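Local structure of DNA excision repair protein ERCC-6-like (Homo sapiens, 5JNO) at residues 10-15 and 42-47. The protein is an ATP-dependent DNA translocase of the SNF2/RAD54 family that senses tension on catenated DNA until it is resolved in anaphase. Residues are numbered along the deposited sequence; the frame is centred on the assembly and turned at random.
Sequences AHYLRY and FPNEKV
Tyr12 reaches from helix 6-25 to the turn that follows helix 28-41, laying its ring beside Phe42 and its hydroxyl near Asn44 and Val47. The contact falls largely within a tetratricopeptide repeat, TPR 1 (residues 12-45), in the N-terminal piece of the protein: the segment leaving helix 28-41 folds back so that its side chains pack on helix 6-25. The backbones are nearest at Tyr12 and Phe42, whose CA atoms are 7.0 Å apart, a gap bridged by side chains.

In Tyr12, CG stands anti to the backbone N (chi1 173°), which directs the ring across to the 42-47 segment. Phe42 meets it chiefly with the root of its side chain: CB lies 3.6 Å from CD1 of Tyr12, and CG of Phe42 sits over one face of the tyrosine ring. The planes of the two rings make 43°, an oblique pairing, with the centroids 5.4 Å apart. Farther along the same side of the tyrosine ring, CE1 comes to 3.4 Å from Phe42 O, so both the methylene and the carbonyl of Phe42 line the ring. Ala38 of helix 28-41 also packs on Tyr12.

At the phenol end, the Tyr12 and Val47 side chains pass alongside one another, pointing in opposite directions, and the Asn44 amide plane is turned 64° from the ring. Asn44 holds the N-cap position of helix 45-48, where Val47 N makes a weak 3.0 Å bond to Asn44 O. All four touching residues are buried in the assembly, and the Tyr12 hydroxyl is satisfied by a hydrogen bond to a polar side chain of the partner protein's chain, which also presents a basic group in cation-pi contact with Phe42. Beside that bonded hydroxyl lies a methyl group, Val47 CG2, 3.6 Å from Tyr12 OH.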
ATOM      1  N   ALA B  10       8.364   2.066   4.650  1.00 44.65           N
ATOM      2  CA  ALA B  10       8.394   2.358   6.084  1.00 45.63           C
ATOM      3  C   ALA B  10       8.228   3.855   6.343  1.00 46.19           C
ATOM      4  O   ALA B  10       7.467   4.239   7.214  1.00 46.62           O
ATOM      5  CB  ALA B  10       9.669   1.823   6.722  1.00 45.10           C
ATOM      6  N   HIS B  11       8.936   4.669   5.570  1.00 48.32           N
ATOM      7  CA  HIS B  11       8.840   6.127   5.662  1.00 51.60           C
ATOM      8  C   HIS B  11       7.458   6.628   5.261  1.00 48.90           C
ATOM      9  O   HIS B  11       6.866   7.440   5.980  1.00 45.25           O
ATOM     10  CB  HIS B  11       9.897   6.788   4.779  1.00 56.27           C
ATOM     11  CG  HIS B  11      11.269   6.745   5.363  1.00 62.01           C
ATOM     12  ND1 HIS B  11      11.552   7.239   6.620  1.00 74.53           N
ATOM     13  CD2 HIS B  11      12.436   6.286   4.865  1.00 66.02           C
ATOM     14  CE1 HIS B  11      12.836   7.072   6.875  1.00 74.78           C
ATOM     15  NE2 HIS B  11      13.392   6.485   5.830  1.00 71.16           N
ATOM     16  N   TYR B  12       6.943   6.118   4.137  1.00 45.67           N
ATOM     17  CA  TYR B  12       5.586   6.401   3.706  1.00 44.37           C
ATOM     18  C   TYR B  12       4.576   6.121   4.815  1.00 48.72           C
ATOM     19  O   TYR B  12       3.783   7.014   5.187  1.00 45.93           O
ATOM     20  CB  TYR B  12       5.220   5.646   2.453  1.00 44.54           C
ATOM     21  CG  TYR B  12       3.769   5.795   2.068  1.00 46.77           C
ATOM     22  CD1 TYR B  12       3.330   6.884   1.294  1.00 48.27           C
ATOM     23  CD2 TYR B  12       2.817   4.869   2.487  1.00 47.34           C
ATOM     24  CE1 TYR B  12       1.983   7.043   0.956  1.00 46.34           C
ATOM     25  CE2 TYR B  12       1.466   5.025   2.159  1.00 48.94           C
ATOM     26  CZ  TYR B  12       1.058   6.122   1.390  1.00 47.76           C
ATOM     27  OH  TYR B  12      -0.267   6.265   1.069  1.00 49.56           O
ATOM     28  N   LEU B  13       4.638   4.921   5.374  1.00 43.52           N
ATOM     29  CA  LEU B  13       3.689   4.532   6.402  1.00 46.53           C
ATOM     30  C   LEU B  13       3.805   5.337   7.711  1.00 47.54           C
ATOM     31  O   LEU B  13       2.799   5.610   8.348  1.00 48.97           O
ATOM     32  CB  LEU B  13       3.757   3.031   6.686  1.00 44.70           C
ATOM     33  CG  LEU B  13       3.270   2.109   5.543  1.00 44.23           C
ATOM     34  CD1 LEU B  13       3.828   0.690   5.693  1.00 46.13           C
ATOM     35  CD2 LEU B  13       1.760   2.035   5.490  1.00 41.84           C
ATOM     36  N   ARG B  14       5.007   5.681   8.129  1.00 48.62           N
ATOM     37  CA  ARG B  14       5.192   6.443   9.363  1.00 55.06           C
ATOM     38  C   ARG B  14       4.634   7.867   9.127  1.00 53.86           C
ATOM     39  O   ARG B  14       3.933   8.394   9.979  1.00 53.73           O
ATOM     40  CB  ARG B  14       6.683   6.461   9.771  1.00 61.31           C
ATOM     41  CG  ARG B  14       7.077   7.350  10.958  1.00 68.02           C
ATOM     42  CD  ARG B  14       8.600   7.370  11.154  1.00 77.43           C
ATOM     43  NE  ARG B  14       9.138   6.030  11.484  1.00 90.81           N
ATOM     44  CZ  ARG B  14       9.852   5.212  10.681  1.00 98.92           C
ATOM     45  NH1 ARG B  14      10.198   5.553   9.427  1.00 97.45           N
ATOM     46  NH2 ARG B  14      10.241   4.013  11.152  1.00 93.27           N
ATOM     47  N   TYR B  15       4.927   8.442   7.957  1.00 50.37           N
ATOM     48  CA  TYR B  15       4.423   9.763   7.573  1.00 50.63           C
ATOM     49  C   TYR B  15       2.914   9.843   7.597  1.00 50.46           C
ATOM     50  O   TYR B  15       2.368  10.776   8.179  1.00 51.69           O
ATOM     51  CB  TYR B  15       4.943  10.211   6.200  1.00 47.83           C
ATOM     52  CG  TYR B  15       6.431  10.495   6.155  1.00 50.37           C
ATOM     53  CD1 TYR B  15       7.124  10.988   7.273  1.00 58.67           C
ATOM     54  CD2 TYR B  15       7.153  10.297   4.977  1.00 53.68           C
ATOM     55  CE1 TYR B  15       8.481  11.265   7.215  1.00 62.66           C
ATOM     56  CE2 TYR B  15       8.518  10.539   4.917  1.00 55.15           C
ATOM     57  CZ  TYR B  15       9.169  11.025   6.034  1.00 64.25           C
ATOM     58  OH  TYR B  15      10.503  11.297   5.967  1.00 72.15           O
ATOM     59  N   PHE B  42       4.973   7.921  -2.502  1.00 54.74           N
ATOM     60  CA  PHE B  42       3.949   7.024  -3.062  1.00 54.60           C
ATOM     61  C   PHE B  42       2.640   7.797  -3.238  1.00 55.82           C
ATOM     62  O   PHE B  42       1.738   7.719  -2.399  1.00 51.12           O
ATOM     63  CB  PHE B  42       3.770   5.814  -2.126  1.00 52.82           C
ATOM     64  CG  PHE B  42       2.921   4.681  -2.674  1.00 52.36           C
ATOM     65  CD1 PHE B  42       2.166   4.786  -3.852  1.00 56.00           C
ATOM     66  CD2 PHE B  42       2.860   3.482  -1.961  1.00 56.28           C
ATOM     67  CE1 PHE B  42       1.403   3.729  -4.312  1.00 59.01           C
ATOM     68  CE2 PHE B  42       2.101   2.406  -2.423  1.00 56.59           C
ATOM     69  CZ  PHE B  42       1.371   2.536  -3.599  1.00 59.51           C
ATOM     70  N   PRO B  43       2.529   8.535  -4.354  1.00 59.25           N
ATOM     71  CA  PRO B  43       1.331   9.366  -4.514  1.00 62.00           C
ATOM     72  C   PRO B  43       0.076   8.499  -4.681  1.00 62.93           C
ATOM     73  O   PRO B  43       0.157   7.459  -5.323  1.00 64.15           O
ATOM     74  CB  PRO B  43       1.634  10.181  -5.791  1.00 63.75           C
ATOM     75  CG  PRO B  43       2.710   9.429  -6.511  1.00 63.08           C
ATOM     76  CD  PRO B  43       3.500   8.722  -5.454  1.00 59.52           C
ATOM     77  N   ASN B  44      -1.041   8.904  -4.080  1.00 58.07           N
ATOM     78  CA  ASN B  44      -2.321   8.210  -4.252  1.00 65.20           C
ATOM     79  C   ASN B  44      -3.490   9.095  -3.871  1.00 67.84           C
ATOM     80  O   ASN B  44      -3.363   9.944  -3.000  1.00 70.99           O
ATOM     81  CB  ASN B  44      -2.384   6.892  -3.443  1.00 66.64           C
ATOM     82  CG  ASN B  44      -2.222   7.104  -1.935  1.00 67.39           C
ATOM     83  OD1 ASN B  44      -1.103   7.264  -1.434  1.00 71.86           O
ATOM     84  ND2 ASN B  44      -3.332   7.084  -1.206  1.00 66.47           N
ATOM     85  N   GLU B  45      -4.623   8.851  -4.516  1.00 72.99           N
ATOM     86  CA  GLU B  45      -5.860   9.575  -4.304  1.00 79.68           C
ATOM     87  C   GLU B  45      -6.145   9.908  -2.839  1.00 78.44           C
ATOM     88  O   GLU B  45      -6.481  11.054  -2.538  1.00 73.25           O
ATOM     89  CB  GLU B  45      -7.035   8.784  -4.921  1.00 93.16           C
ATOM     90  CG  GLU B  45      -8.457   9.241  -4.578  1.00104.80           C
ATOM     91  CD  GLU B  45      -8.692  10.746  -4.723  1.00118.75           C
ATOM     92  OE1 GLU B  45      -7.901  11.443  -5.396  1.00132.24           O
ATOM     93  OE2 GLU B  45      -9.682  11.249  -4.149  1.00132.01           O
ATOM     94  N   LYS B  46      -6.009   8.932  -1.941  1.00 75.16           N
ATOM     95  CA  LYS B  46      -6.370   9.149  -0.538  1.00 80.14           C
ATOM     96  C   LYS B  46      -5.505  10.201   0.172  1.00 75.79           C
ATOM     97  O   LYS B  46      -6.042  11.013   0.915  1.00 73.51           O
ATOM     98  CB  LYS B  46      -6.407   7.831   0.248  1.00 86.80           C
ATOM     99  CG  LYS B  46      -7.553   6.895  -0.163  1.00103.91           C
ATOM    100  CD  LYS B  46      -8.934   7.561  -0.103  1.00108.84           C
ATOM    101  CE  LYS B  46     -10.069   6.545  -0.123  1.00114.80           C
ATOM    102  NZ  LYS B  46     -10.302   5.920   1.208  1.00112.65           N
ATOM    103  N   VAL B  47      -4.201  10.211  -0.102  1.00 70.26           N
ATOM    104  CA  VAL B  47      -3.286  11.165   0.484  1.00 67.09           C
ATOM    105  C   VAL B  47      -3.471  12.538  -0.157  1.00 71.32           C
ATOM    106  O   VAL B  47      -3.629  13.521   0.560  1.00 66.26           O
ATOM    107  CB  VAL B  47      -1.822  10.710   0.370  1.00 68.21           C
ATOM    108  CG1 VAL B  47      -0.842  11.879   0.505  1.00 68.92           C
ATOM    109  CG2 VAL B  47      -1.540   9.661   1.428  1.00 68.63           C
TER